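Local coordinates for protein transcription termination factor FttA (Pyrococcus horikoshii, PDB 3AF6) that probably terminates transcription by cleaving nascent single-stranded RNA, as a zinc-dependent nuclease of the metallo-beta-lactamase superfamily, at residues 201-206 / 259-264; 216-221 / 231-236; 250-255 / 272-277; 363-368 / 390-395. One frame throughout, in Å; residues are numbered along the deposited sequence.

Overall arrangement
All four contacts are buried and none is a surface contact. Contacts 1, 2 and 3 gather around the sheet that holds strands 204-209, 213-216 and 251-253. Contact 4 pairs two strands of the other metallo-beta-lactamase sheet. Contacts 1 and 4 meet at the same zinc ion, through Asp260 and His261 in contact 1 and Asp367 in contact 4. Contact 1 is polar and metal-bound. Contact 4 combines backbone pairing and apolar packing with a carboxylate network near the metals. Contact 2 is mostly aromatic packing in loops. Contact 3 joins apolar packing to one backbone hydrogen bond. Asp217 of contact 2 bonds to His261 of contact 1 and to Thr255 and Ile253 of contact 3.

Contact 1 of 4, residues 201-206 / 259-264; sequences GRSALL and LDHCGM. With ZN (zinc ion), chain J.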
loop_
_atom_site.group_PDB
_atom_site.type_symbol
_atom_site.label_atom_id
_atom_site.label_comp_id
_atom_site.label_asym_id
_atom_site.label_seq_id
_atom_site.Cartn_x
_atom_site.Cartn_y
_atom_site.Cartn_z
ATOM N N GLY A 201 3.477 -6.313 14.112
ATOM C CA GLY A 201 4.703 -5.624 13.745
ATOM C C GLY A 201 5.768 -6.423 13.016
ATOM O O GLY A 201 5.863 -7.644 13.144
ATOM N N ARG A 202 6.575 -5.692 12.249
ATOM C CA ARG A 202 7.657 -6.239 11.443
ATOM C C ARG A 202 7.276 -7.485 10.644
ATOM O O ARG A 202 8.084 -8.409 10.511
ATOM C CB ARG A 202 8.900 -6.517 12.308
ATOM C CG ARG A 202 8.719 -7.580 13.380
ATOM C CD ARG A 202 10.040 -7.996 13.975
ATOM N NE ARG A 202 9.831 -8.876 15.117
ATOM C CZ ARG A 202 10.809 -9.412 15.846
ATOM N NH1 ARG A 202 12.075 -9.158 15.549
ATOM N NH2 ARG A 202 10.517 -10.201 16.871
ATOM N N SER A 203 6.055 -7.487 10.100
ATOM C CA SER A 203 5.543 -8.598 9.294
ATOM C C SER A 203 6.549 -8.933 8.216
ATOM O O SER A 203 7.057 -8.039 7.531
ATOM C CB SER A 203 4.206 -8.225 8.617
ATOM O OG SER A 203 3.094 -8.447 9.463
ATOM N N ALA A 204 6.823 -10.218 8.048
ATOM C CA ALA A 204 7.787 -10.663 7.056
ATOM C C ALA A 204 7.652 -12.173 6.956
ATOM O O ALA A 204 7.955 -12.900 7.903
ATOM C CB ALA A 204 9.201 -10.281 7.496
ATOM N N LEU A 205 7.202 -12.643 5.799
ATOM C CA LEU A 205 6.975 -14.063 5.589
ATOM C C LEU A 205 7.705 -14.533 4.338
ATOM O O LEU A 205 7.505 -14.001 3.238
ATOM C CB LEU A 205 5.469 -14.305 5.488
ATOM C CG LEU A 205 4.867 -15.695 5.336
ATOM C CD1 LEU A 205 3.435 -15.646 5.826
ATOM C CD2 LEU A 205 4.910 -16.142 3.883
ATOM N N LEU A 206 8.566 -15.528 4.526
ATOM C CA LEU A 206 9.361 -16.067 3.443
ATOM C C LEU A 206 8.726 -17.324 2.896
ATOM O O LEU A 206 8.505 -18.278 3.641
ATOM C CB LEU A 206 10.772 -16.383 3.941
ATOM C CG LEU A 206 11.754 -16.966 2.923
ATOM C CD1 LEU A 206 12.019 -15.953 1.798
ATOM C CD2 LEU A 206 13.052 -17.305 3.639
ATOM N N LEU A 259 4.196 1.094 7.762
ATOM C CA LEU A 259 5.584 0.770 8.081
ATOM C C LEU A 259 5.801 -0.636 8.637
ATOM O O LEU A 259 6.880 -1.218 8.479
ATOM C CB LEU A 259 6.151 1.807 9.066
ATOM C CG LEU A 259 6.306 3.259 8.588
ATOM C CD1 LEU A 259 6.856 4.086 9.732
ATOM C CD2 LEU A 259 7.224 3.354 7.384
ATOM N N ASP A 260 4.786 -1.176 9.295
ATOM C CA ASP A 260 4.894 -2.505 9.856
ATOM C C ASP A 260 4.682 -3.591 8.804
ATOM O O ASP A 260 4.453 -4.747 9.144
ATOM C CB ASP A 260 3.900 -2.678 10.997
ATOM C CG ASP A 260 2.476 -2.348 10.587
ATOM O OD1 ASP A 260 1.563 -2.563 11.415
ATOM O OD2 ASP A 260 2.259 -1.874 9.444
ATOM N N HIS A 261 4.756 -3.222 7.530
ATOM C CA HIS A 261 4.620 -4.192 6.444
ATOM C C HIS A 261 5.604 -3.891 5.308
ATOM O O HIS A 261 5.964 -4.780 4.531
ATOM C CB HIS A 261 3.173 -4.222 5.908
ATOM C CG HIS A 261 2.190 -4.794 6.880
ATOM N ND1 HIS A 261 1.843 -6.129 6.891
ATOM C CD2 HIS A 261 1.556 -4.233 7.935
ATOM C CE1 HIS A 261 1.039 -6.364 7.912
ATOM N NE2 HIS A 261 0.850 -5.230 8.562
ATOM N N CYS A 262 6.048 -2.640 5.215
ATOM C CA CYS A 262 7.001 -2.271 4.171
ATOM C C CYS A 262 8.122 -1.369 4.718
ATOM O O CYS A 262 8.993 -0.924 3.970
ATOM C CB CYS A 262 6.273 -1.538 3.053
ATOM S SG CYS A 262 5.722 0.073 3.622
ATOM N N GLY A 263 8.092 -1.110 6.020
ATOM C CA GLY A 263 9.077 -0.241 6.639
ATOM C C GLY A 263 10.562 -0.539 6.493
ATOM O O GLY A 263 11.366 0.389 6.410
ATOM N N MET A 264 10.939 -1.813 6.488
ATOM C CA MET A 264 12.346 -2.182 6.348
ATOM C C MET A 264 12.761 -2.391 4.898
ATOM O O MET A 264 13.941 -2.593 4.606
ATOM C CB MET A 264 12.648 -3.464 7.134
ATOM C CG MET A 264 12.809 -3.261 8.626
ATOM S SD MET A 264 14.257 -2.263 8.996
ATOM C CE MET A 264 15.546 -3.381 8.482
HETATM ZN ZN ZN J . 0.032 -4.272 10.318
#
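Ser203 and His261 turn their side chains the same way about the first torsion. In both, the gamma atom (Ser203 OG, His261 CG) lies anti to the carbonyl carbon, with chi1 -85° for Ser203 and -69° for His261. This brings Ser203 OG to 3.3 Å from His261 CE1, approaching the ring obliquely. Ser203 CB is 3.6 Å from His261 ND1, so the whole serine side chain lies against that part of the imidazole. Asp260 differs: its CG sits between the backbone N and the carbonyl carbon, chi1 54°. The two neighbouring side chains, Asp260 and His261, converge on one zinc ion. Asp260 OD1 is 2.5 Å from the zinc and His261 NE2 is 2.2 Å from it. Asp367 and His618 complete the protein ligands of this site.

Between the backbones there is one weak hydrogen bond, Ser203 N to Asp260 O, at 3.3 Å. Gly201 CA packs 4.1 Å from Asp260 CB. The CB of Arg202 points away from 259-264. The Arg202 guanidinium group bonds to Phe232 O and forms a salt bridge with Glu199.

The His261 ring is held at both nitrogens. NE2 binds the metal, and ND1 is hydrogen-bonded to the second-shell carboxylate of Asp217. These two bonds fix the rotation of the ring. Asp260 and His261 are the last two residues of the HxHxDH motif, whose first histidines are His256 and His258. This is the signature of the two-zinc site of the metallo-beta-lactamase superfamily.

Contact 2 of 4, residues 216-221 / 231-236; sequences VDFGVN and AFPHFD
The Phe218 ring carries Pro233 over one face and Phe235 at its edge. Pro233 CG makes a CH-pi contact, 4.1 Å from the Phe218 ring centroid and 19° off the ring normal, shifted toward the rim. Pro233 CB lies 3.7 Å from Phe218 CE1. Phe235 CZ is in the plane of the Phe218 ring, 3.6 Å from Phe218 CZ. The two phenyl groups form an offset edge-to-face pair, with planes at 89° and centroids 5.6 Å apart. The edge belongs to Phe218 and the face to Phe235. The Phe218 ring reaches this place because CG is anti to the backbone N, chi1 -156°. A smaller contact uses a third ring: Val220 CG2 meets the edge of Phe232 at CD1, 4.3 Å away.

The backbones are tied at the other end of the contact. Asn221 N donates to Ala231 O over 3.0 Å, in the carbonyl plane and on a lone pair. Val220 CA adds a CA-H...O contact to the same Ala231 O, at 3.5 Å. Between the two ends, Gly219 O packs against the proline ring, 3.2 Å from Pro233 CG. Leu268 of helix 267-270 packs against both Phe218 and Phe235, and Ala204 packs on Phe218 and Pro233.

The loop 216-221 leaves strand 213-216 at Asp217, whose carboxylate bonds to Thr255 N. An aspartate at this strand end is consistent with motif 1 of the metallo-beta-lactamase fold, and the contact packs the loop that follows it.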
loop_
_atom_site.group_PDB
_atom_site.type_symbol
_atom_site.label_atom_id
_atom_site.label_comp_id
_atom_site.label_asym_id
_atom_site.label_seq_id
_atom_site.Cartn_x
_atom_site.Cartn_y
_atom_site.Cartn_z
ATOM N N VAL A 216 6.972 -11.958 1.494
ATOM C CA VAL A 216 5.689 -11.266 1.586
ATOM C C VAL A 216 5.800 -10.314 2.759
ATOM O O VAL A 216 5.838 -10.729 3.912
ATOM C CB VAL A 216 4.516 -12.233 1.799
ATOM C CG1 VAL A 216 3.224 -11.448 1.997
ATOM C CG2 VAL A 216 4.389 -13.138 0.589
ATOM N N ASP A 217 5.858 -9.032 2.429
ATOM C CA ASP A 217 6.025 -7.951 3.389
ATOM C C ASP A 217 7.407 -7.983 4.028
ATOM O O ASP A 217 8.112 -8.998 3.992
ATOM C CB ASP A 217 4.937 -7.973 4.466
ATOM C CG ASP A 217 3.583 -7.503 3.934
ATOM O OD1 ASP A 217 3.556 -6.875 2.845
ATOM O OD2 ASP A 217 2.555 -7.749 4.606
ATOM N N PHE A 218 7.803 -6.838 4.567
ATOM C CA PHE A 218 9.083 -6.681 5.234
ATOM C C PHE A 218 8.944 -5.394 6.028
ATOM O O PHE A 218 9.392 -4.320 5.610
ATOM C CB PHE A 218 10.210 -6.548 4.221
ATOM C CG PHE A 218 11.554 -6.942 4.765
ATOM C CD1 PHE A 218 11.794 -8.255 5.173
ATOM C CD2 PHE A 218 12.580 -6.010 4.872
ATOM C CE1 PHE A 218 13.029 -8.627 5.679
ATOM C CE2 PHE A 218 13.827 -6.377 5.381
ATOM C CZ PHE A 218 14.053 -7.681 5.784
ATOM N N GLY A 219 8.289 -5.514 7.179
ATOM C CA GLY A 219 8.063 -4.358 8.005
ATOM C C GLY A 219 9.091 -4.187 9.094
ATOM O O GLY A 219 10.025 -4.983 9.265
ATOM N N VAL A 220 8.896 -3.103 9.827
ATOM C CA VAL A 220 9.732 -2.726 10.941
ATOM C C VAL A 220 8.736 -2.490 12.064
ATOM O O VAL A 220 7.536 -2.370 11.826
ATOM C CB VAL A 220 10.479 -1.412 10.640
ATOM C CG1 VAL A 220 9.484 -0.321 10.311
ATOM C CG2 VAL A 220 11.323 -1.005 11.832
ATOM N N ASN A 221 9.225 -2.442 13.289
ATOM C CA ASN A 221 8.345 -2.191 14.409
ATOM C C ASN A 221 8.823 -0.878 15.023
ATOM O O ASN A 221 9.755 -0.878 15.818
ATOM C CB ASN A 221 8.452 -3.335 15.408
ATOM C CG ASN A 221 7.535 -3.157 16.587
ATOM O OD1 ASN A 221 7.123 -2.035 16.892
ATOM N ND2 ASN A 221 7.222 -4.251 17.274
ATOM N N ALA A 231 12.911 -5.045 16.735
ATOM C CA ALA A 231 12.379 -4.139 15.724
ATOM C C ALA A 231 12.480 -4.593 14.280
ATOM O O ALA A 231 11.721 -4.117 13.428
ATOM C CB ALA A 231 13.050 -2.774 15.855
ATOM N N PHE A 232 13.419 -5.487 13.986
ATOM C CA PHE A 232 13.591 -5.941 12.613
ATOM C C PHE A 232 13.236 -7.386 12.385
ATOM O O PHE A 232 13.224 -8.192 13.311
ATOM C CB PHE A 232 15.046 -5.804 12.145
ATOM C CG PHE A 232 15.646 -4.452 12.346
ATOM C CD1 PHE A 232 14.848 -3.323 12.488
ATOM C CD2 PHE A 232 17.034 -4.307 12.349
ATOM C CE1 PHE A 232 15.413 -2.075 12.626
ATOM C CE2 PHE A 232 17.617 -3.062 12.485
ATOM C CZ PHE A 232 16.807 -1.937 12.626
ATOM N N PRO A 233 12.936 -7.731 11.132
ATOM C CA PRO A 233 12.605 -9.109 10.770
ATOM C C PRO A 233 13.905 -9.883 11.038
ATOM O O PRO A 233 14.990 -9.304 11.028
ATOM C CB PRO A 233 12.309 -9.007 9.278
ATOM C CG PRO A 233 11.690 -7.674 9.171
ATOM C CD PRO A 233 12.575 -6.805 10.047
ATOM N N HIS A 234 13.804 -11.182 11.275
ATOM C CA HIS A 234 14.988 -11.980 11.552
ATOM C C HIS A 234 15.985 -12.136 10.419
ATOM O O HIS A 234 15.878 -13.053 9.609
ATOM C CB HIS A 234 14.582 -13.359 12.040
ATOM C CG HIS A 234 14.243 -13.395 13.488
ATOM N ND1 HIS A 234 15.206 -13.418 14.473
ATOM C CD2 HIS A 234 13.051 -13.373 14.126
ATOM C CE1 HIS A 234 14.621 -13.410 15.656
ATOM N NE2 HIS A 234 13.313 -13.383 15.472
ATOM N N PHE A 235 16.965 -11.237 10.385
ATOM C CA PHE A 235 18.034 -11.286 9.390
ATOM C C PHE A 235 18.942 -12.432 9.795
ATOM O O PHE A 235 19.740 -12.922 8.993
ATOM C CB PHE A 235 18.858 -9.997 9.414
ATOM C CG PHE A 235 18.298 -8.898 8.570
ATOM C CD1 PHE A 235 18.546 -8.862 7.204
ATOM C CD2 PHE A 235 17.555 -7.874 9.144
ATOM C CE1 PHE A 235 18.068 -7.809 6.420
ATOM C CE2 PHE A 235 17.073 -6.820 8.362
ATOM C CZ PHE A 235 17.333 -6.790 7.003
ATOM N N ASP A 236 18.813 -12.844 11.055
ATOM C CA ASP A 236 19.630 -13.921 11.580
ATOM C C ASP A 236 19.069 -15.320 11.316
ATOM O O ASP A 236 19.413 -16.268 12.014
ATOM C CB ASP A 236 19.890 -13.710 13.086
ATOM C CG ASP A 236 18.620 -13.743 13.917
ATOM O OD1 ASP A 236 17.523 -13.653 13.323
ATOM O OD2 ASP A 236 18.720 -13.838 15.165
#

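Contact 3 of 4, residues 250-255 / 272-277; sequences DAIIIT and NLFDGP
Phe274 is the first residue of 272-277 to reach strand 251-253, two positions after Asn272 closes helix 267-270 with a Schellman motif. Its CG is anti to the backbone N, chi1 168°, and its CB points toward the strand. The ring comes up against the end of Ile252. Ile252 CD1 is 3.4 Å from Phe274 CE2, and Ile252 CG1 is 3.9 Å from Phe274 CZ. The isoleucine approaches the ring obliquely, and the two side chains lie alongside each other, running antiparallel. Leu268 also touches Ile252, and Phe269 and Leu249 touch Phe274.

The chain then turns back. Gly276 N sits over the centre of one face of the Phe274 ring, and Pro277 O lies at its edge. This turn completes a beta-alpha-beta crossover: the chain passes from strand 251-253 through helices 259-262 and 267-270 into strand 278-280, the parallel neighbour of the first strand in the sheet.

Pro277 makes the first backbone bond of that pairing. Pro277 O accepts from Ile252 N at 3.1 Å, with an N-H...O angle of 164°. Ala251 CA makes a CA-H...O contact with the same oxygen. Pro277 CG lies 3.9 Å from Ala251 CB, and Pro277 CD packs on Asp250 O. The Asp250 carboxylate forms a salt bridge with Arg180.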
loop_
_atom_site.group_PDB
_atom_site.type_symbol
_atom_site.label_atom_id
_atom_site.label_comp_id
_atom_site.label_asym_id
_atom_site.label_seq_id
_atom_site.Cartn_x
_atom_site.Cartn_y
_atom_site.Cartn_z
ATOM N N ASP A 250 13.528 -14.056 -5.552
ATOM C CA ASP A 250 12.806 -13.773 -6.791
ATOM C C ASP A 250 12.000 -12.496 -6.699
ATOM O O ASP A 250 11.924 -11.733 -7.654
ATOM C CB ASP A 250 11.843 -14.913 -7.121
ATOM C CG ASP A 250 12.551 -16.189 -7.516
ATOM O OD1 ASP A 250 13.029 -16.276 -8.668
ATOM O OD2 ASP A 250 12.627 -17.108 -6.670
ATOM N N ALA A 251 11.387 -12.263 -5.547
ATOM C CA ALA A 251 10.561 -11.083 -5.402
ATOM C C ALA A 251 10.085 -10.792 -3.998
ATOM O O ALA A 251 10.077 -11.661 -3.131
ATOM C CB ALA A 251 9.351 -11.211 -6.314
ATOM N N ILE A 252 9.683 -9.542 -3.796
ATOM C CA ILE A 252 9.121 -9.088 -2.531
ATOM C C ILE A 252 7.713 -8.581 -2.880
ATOM O O ILE A 252 7.508 -7.970 -3.922
ATOM C CB ILE A 252 9.943 -7.936 -1.912
ATOM C CG1 ILE A 252 11.357 -8.426 -1.571
ATOM C CG2 ILE A 252 9.254 -7.433 -0.653
ATOM C CD1 ILE A 252 12.292 -7.351 -1.003
ATOM N N ILE A 253 6.737 -8.857 -2.030
ATOM C CA ILE A 253 5.381 -8.397 -2.284
ATOM C C ILE A 253 4.929 -7.625 -1.056
ATOM O O ILE A 253 5.211 -8.045 0.069
ATOM C CB ILE A 253 4.418 -9.584 -2.499
ATOM C CG1 ILE A 253 5.018 -10.550 -3.519
ATOM C CG2 ILE A 253 3.062 -9.079 -2.974
ATOM C CD1 ILE A 253 4.209 -11.800 -3.724
ATOM N N ILE A 254 4.231 -6.512 -1.251
ATOM C CA ILE A 254 3.761 -5.743 -0.111
ATOM C C ILE A 254 2.234 -5.681 -0.055
ATOM O O ILE A 254 1.599 -5.250 -1.016
ATOM C CB ILE A 254 4.333 -4.313 -0.147
ATOM C CG1 ILE A 254 5.870 -4.369 -0.244
ATOM C CG2 ILE A 254 3.882 -3.541 1.086
ATOM C CD1 ILE A 254 6.575 -5.200 0.852
ATOM N N THR A 255 1.649 -6.110 1.067
ATOM C CA THR A 255 0.195 -6.098 1.240
ATOM C C THR A 255 -0.357 -4.669 1.296
ATOM O O THR A 255 -1.386 -4.367 0.673
ATOM C CB THR A 255 -0.235 -6.823 2.535
ATOM O OG1 THR A 255 0.275 -6.125 3.675
ATOM C CG2 THR A 255 0.282 -8.240 2.543
ATOM N N ASN A 272 22.700 -3.041 -0.119
ATOM C CA ASN A 272 22.832 -3.868 -1.315
ATOM C C ASN A 272 22.512 -5.345 -1.080
ATOM O O ASN A 272 23.206 -6.227 -1.589
ATOM C CB ASN A 272 24.239 -3.759 -1.886
ATOM C CG ASN A 272 24.440 -2.496 -2.672
ATOM O OD1 ASN A 272 24.344 -1.395 -2.127
ATOM N ND2 ASN A 272 24.716 -2.639 -3.967
ATOM N N LEU A 273 21.458 -5.614 -0.323
ATOM C CA LEU A 273 21.085 -6.985 -0.042
ATOM C C LEU A 273 20.102 -7.533 -1.060
ATOM O O LEU A 273 19.780 -8.719 -1.028
ATOM C CB LEU A 273 20.472 -7.091 1.358
ATOM C CG LEU A 273 21.377 -6.671 2.522
ATOM C CD1 LEU A 273 20.613 -6.796 3.834
ATOM C CD2 LEU A 273 22.633 -7.534 2.540
ATOM N N PHE A 274 19.644 -6.690 -1.980
ATOM C CA PHE A 274 18.655 -7.136 -2.946
ATOM C C PHE A 274 18.429 -6.125 -4.059
ATOM O O PHE A 274 18.492 -4.913 -3.836
ATOM C CB PHE A 274 17.344 -7.369 -2.193
ATOM C CG PHE A 274 16.136 -7.562 -3.068
ATOM C CD1 PHE A 274 15.921 -8.766 -3.736
ATOM C CD2 PHE A 274 15.165 -6.565 -3.156
ATOM C CE1 PHE A 274 14.750 -8.978 -4.474
ATOM C CE2 PHE A 274 13.991 -6.763 -3.890
ATOM C CZ PHE A 274 13.781 -7.972 -4.548
ATOM N N ASP A 275 18.202 -6.615 -5.272
ATOM C CA ASP A 275 17.891 -5.714 -6.367
ATOM C C ASP A 275 16.972 -6.401 -7.370
ATOM O O ASP A 275 17.140 -6.298 -8.580
ATOM C CB ASP A 275 19.157 -5.162 -7.037
ATOM C CG ASP A 275 19.809 -6.141 -7.966
ATOM O OD1 ASP A 275 20.406 -5.673 -8.961
ATOM O OD2 ASP A 275 19.739 -7.359 -7.706
ATOM N N GLY A 276 15.993 -7.116 -6.828
ATOM C CA GLY A 276 15.010 -7.801 -7.646
ATOM C C GLY A 276 13.749 -6.955 -7.643
ATOM O O GLY A 276 13.779 -5.812 -7.182
ATOM N N PRO A 277 12.621 -7.482 -8.128
ATOM C CA PRO A 277 11.349 -6.749 -8.180
ATOM C C PRO A 277 10.508 -6.702 -6.903
ATOM O O PRO A 277 10.504 -7.641 -6.107
ATOM C CB PRO A 277 10.604 -7.472 -9.289
ATOM C CG PRO A 277 10.999 -8.902 -9.026
ATOM C CD PRO A 277 12.497 -8.783 -8.810
#

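Contact 4 of 4, residues 363-368 / 390-395; sequences AITGDF and VMESTY. With ZN (zinc ion), chain J.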
loop_
_atom_site.group_PDB
_atom_site.type_symbol
_atom_site.label_atom_id
_atom_site.label_comp_id
_atom_site.label_asym_id
_atom_site.label_seq_id
_atom_site.Cartn_x
_atom_site.Cartn_y
_atom_site.Cartn_z
ATOM N N ALA A 363 -3.010 -17.912 0.386
ATOM C CA ALA A 363 -3.605 -16.584 0.389
ATOM C C ALA A 363 -3.159 -15.945 1.696
ATOM O O ALA A 363 -3.453 -16.461 2.786
ATOM C CB ALA A 363 -5.125 -16.663 0.331
ATOM N N ILE A 364 -2.416 -14.850 1.582
ATOM C CA ILE A 364 -1.914 -14.133 2.737
ATOM C C ILE A 364 -2.740 -12.862 2.834
ATOM O O ILE A 364 -2.759 -12.006 1.942
ATOM C CB ILE A 364 -0.411 -13.805 2.569
ATOM C CG1 ILE A 364 0.353 -15.085 2.238
ATOM C CG2 ILE A 364 0.146 -13.181 3.842
ATOM C CD1 ILE A 364 1.609 -14.852 1.428
ATOM N N THR A 365 -3.424 -12.756 3.951
ATOM C CA THR A 365 -4.323 -11.670 4.227
ATOM C C THR A 365 -3.788 -10.262 4.507
ATOM O O THR A 365 -4.426 -9.272 4.134
ATOM C CB THR A 365 -5.213 -12.112 5.364
ATOM O OG1 THR A 365 -6.568 -12.070 4.931
ATOM C CG2 THR A 365 -5.022 -11.261 6.563
ATOM N N GLY A 366 -2.624 -10.151 5.139
ATOM C CA GLY A 366 -2.131 -8.830 5.475
ATOM C C GLY A 366 -3.169 -8.313 6.463
ATOM O O GLY A 366 -3.751 -9.091 7.221
ATOM N N ASP A 367 -3.417 -7.014 6.491
ATOM C CA ASP A 367 -4.439 -6.522 7.396
ATOM C C ASP A 367 -5.684 -6.381 6.541
ATOM O O ASP A 367 -5.601 -5.945 5.386
ATOM C CB ASP A 367 -4.034 -5.176 7.987
ATOM C CG ASP A 367 -3.010 -5.312 9.094
ATOM O OD1 ASP A 367 -2.310 -4.323 9.365
ATOM O OD2 ASP A 367 -2.909 -6.396 9.704
ATOM N N PHE A 368 -6.831 -6.771 7.091
ATOM C CA PHE A 368 -8.072 -6.675 6.340
ATOM C C PHE A 368 -9.281 -6.360 7.191
ATOM O O PHE A 368 -9.288 -6.557 8.400
ATOM C CB PHE A 368 -8.334 -7.962 5.540
ATOM C CG PHE A 368 -8.813 -9.129 6.373
ATOM C CD1 PHE A 368 -7.910 -9.894 7.116
ATOM C CD2 PHE A 368 -10.168 -9.488 6.377
ATOM C CE1 PHE A 368 -8.336 -10.997 7.840
ATOM C CE2 PHE A 368 -10.610 -10.598 7.104
ATOM C CZ PHE A 368 -9.691 -11.356 7.835
ATOM N N VAL A 390 -3.296 -17.661 5.307
ATOM C CA VAL A 390 -2.526 -17.048 6.393
ATOM C C VAL A 390 -3.306 -15.776 6.665
ATOM O O VAL A 390 -3.426 -14.945 5.770
ATOM C CB VAL A 390 -1.081 -16.667 5.949
ATOM C CG1 VAL A 390 -0.308 -16.114 7.128
ATOM C CG2 VAL A 390 -0.372 -17.876 5.358
ATOM N N MET A 391 -3.837 -15.626 7.878
ATOM C CA MET A 391 -4.643 -14.450 8.202
ATOM C C MET A 391 -4.194 -13.694 9.448
ATOM O O MET A 391 -3.581 -14.268 10.343
ATOM C CB MET A 391 -6.120 -14.858 8.351
ATOM C CG MET A 391 -6.430 -15.703 9.591
ATOM S SD MET A 391 -8.148 -16.313 9.675
ATOM C CE MET A 391 -9.081 -14.791 9.583
ATOM N N GLU A 392 -4.516 -12.402 9.512
ATOM C CA GLU A 392 -4.140 -11.585 10.657
ATOM C C GLU A 392 -5.009 -11.901 11.887
ATOM O O GLU A 392 -6.065 -12.515 11.766
ATOM C CB GLU A 392 -4.227 -10.100 10.296
ATOM C CG GLU A 392 -5.624 -9.574 10.062
ATOM C CD GLU A 392 -5.851 -8.215 10.721
ATOM O OE1 GLU A 392 -5.785 -8.148 11.964
ATOM O OE2 GLU A 392 -6.097 -7.218 10.000
ATOM N N SER A 393 -4.557 -11.488 13.069
ATOM C CA SER A 393 -5.285 -11.755 14.304
ATOM C C SER A 393 -5.279 -10.578 15.276
ATOM O O SER A 393 -5.426 -10.776 16.481
ATOM C CB SER A 393 -4.674 -12.962 15.026
ATOM O OG SER A 393 -4.245 -13.957 14.111
ATOM N N THR A 394 -5.103 -9.364 14.772
ATOM C CA THR A 394 -5.071 -8.197 15.642
ATOM C C THR A 394 -6.194 -8.224 16.681
ATOM O O THR A 394 -5.984 -7.867 17.840
ATOM C CB THR A 394 -5.186 -6.893 14.842
ATOM O OG1 THR A 394 -4.345 -6.957 13.687
ATOM C CG2 THR A 394 -4.740 -5.723 15.700
ATOM N N TYR A 395 -7.390 -8.634 16.275
ATOM C CA TYR A 395 -8.506 -8.704 17.212
ATOM C C TYR A 395 -8.985 -10.154 17.301
ATOM O O TYR A 395 -10.184 -10.430 17.413
ATOM C CB TYR A 395 -9.638 -7.779 16.762
ATOM C CG TYR A 395 -9.335 -6.308 16.963
ATOM C CD1 TYR A 395 -8.430 -5.640 16.138
ATOM C CD2 TYR A 395 -9.919 -5.588 18.014
ATOM C CE1 TYR A 395 -8.115 -4.294 16.358
ATOM C CE2 TYR A 395 -9.606 -4.254 18.242
ATOM C CZ TYR A 395 -8.705 -3.611 17.413
ATOM O OH TYR A 395 -8.379 -2.289 17.639
HETATM ZN ZN ZN J . 0.032 -4.272 10.318
#
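Glu392, Val390 and Phe368 have the most surface buried here, where parallel strands 360-364 and 388-392 lie side by side in one sheet of the metallo-beta-lactamase fold. Val390 makes the strand pairing. Val390 N donates to Ala363 O at 2.8 Å, and Val390 O accepts from Thr365 N at 2.8 Å. These bonds flank Ile364. Val390 CG2 packs on Ile364 CG1, 4.2 Å away on the same face of the sheet.

At Glu392 the contact turns polar. Glu392 bends at chi2 (137°) and reaches across to the loop 366-368. Glu392 OE2 accepts from Phe368 N at 3.0 Å on the anti lone pair, and is also hydrogen-bonded to His594 ND1. Glu392 OE1 accepts from Thr394 N at 3.1 Å and from Thr394 OG1. Both carboxylate oxygens are thus gripped. Glu392 probably corresponds to motif A of the beta-CASP nucleases, with His594 as motif B.

The Phe368 ring stands nearly upright to the Glu392 carboxylate, planes 85° apart. Phe368 CD1 meets Glu392 CG, and the methyl Met391 CE lies at the ring edge near CZ. Leu600 of helix 597-606 touches both Phe368 and Met391.

Asp367 links this pair to the metals, since it binds both zinc ions. Asp367 OD2 lies 3.3 Å from Glu392 OE2 without a hydrogen bond, and Asp367 OD1 is 2.5 Å from the zinc that His261 also binds.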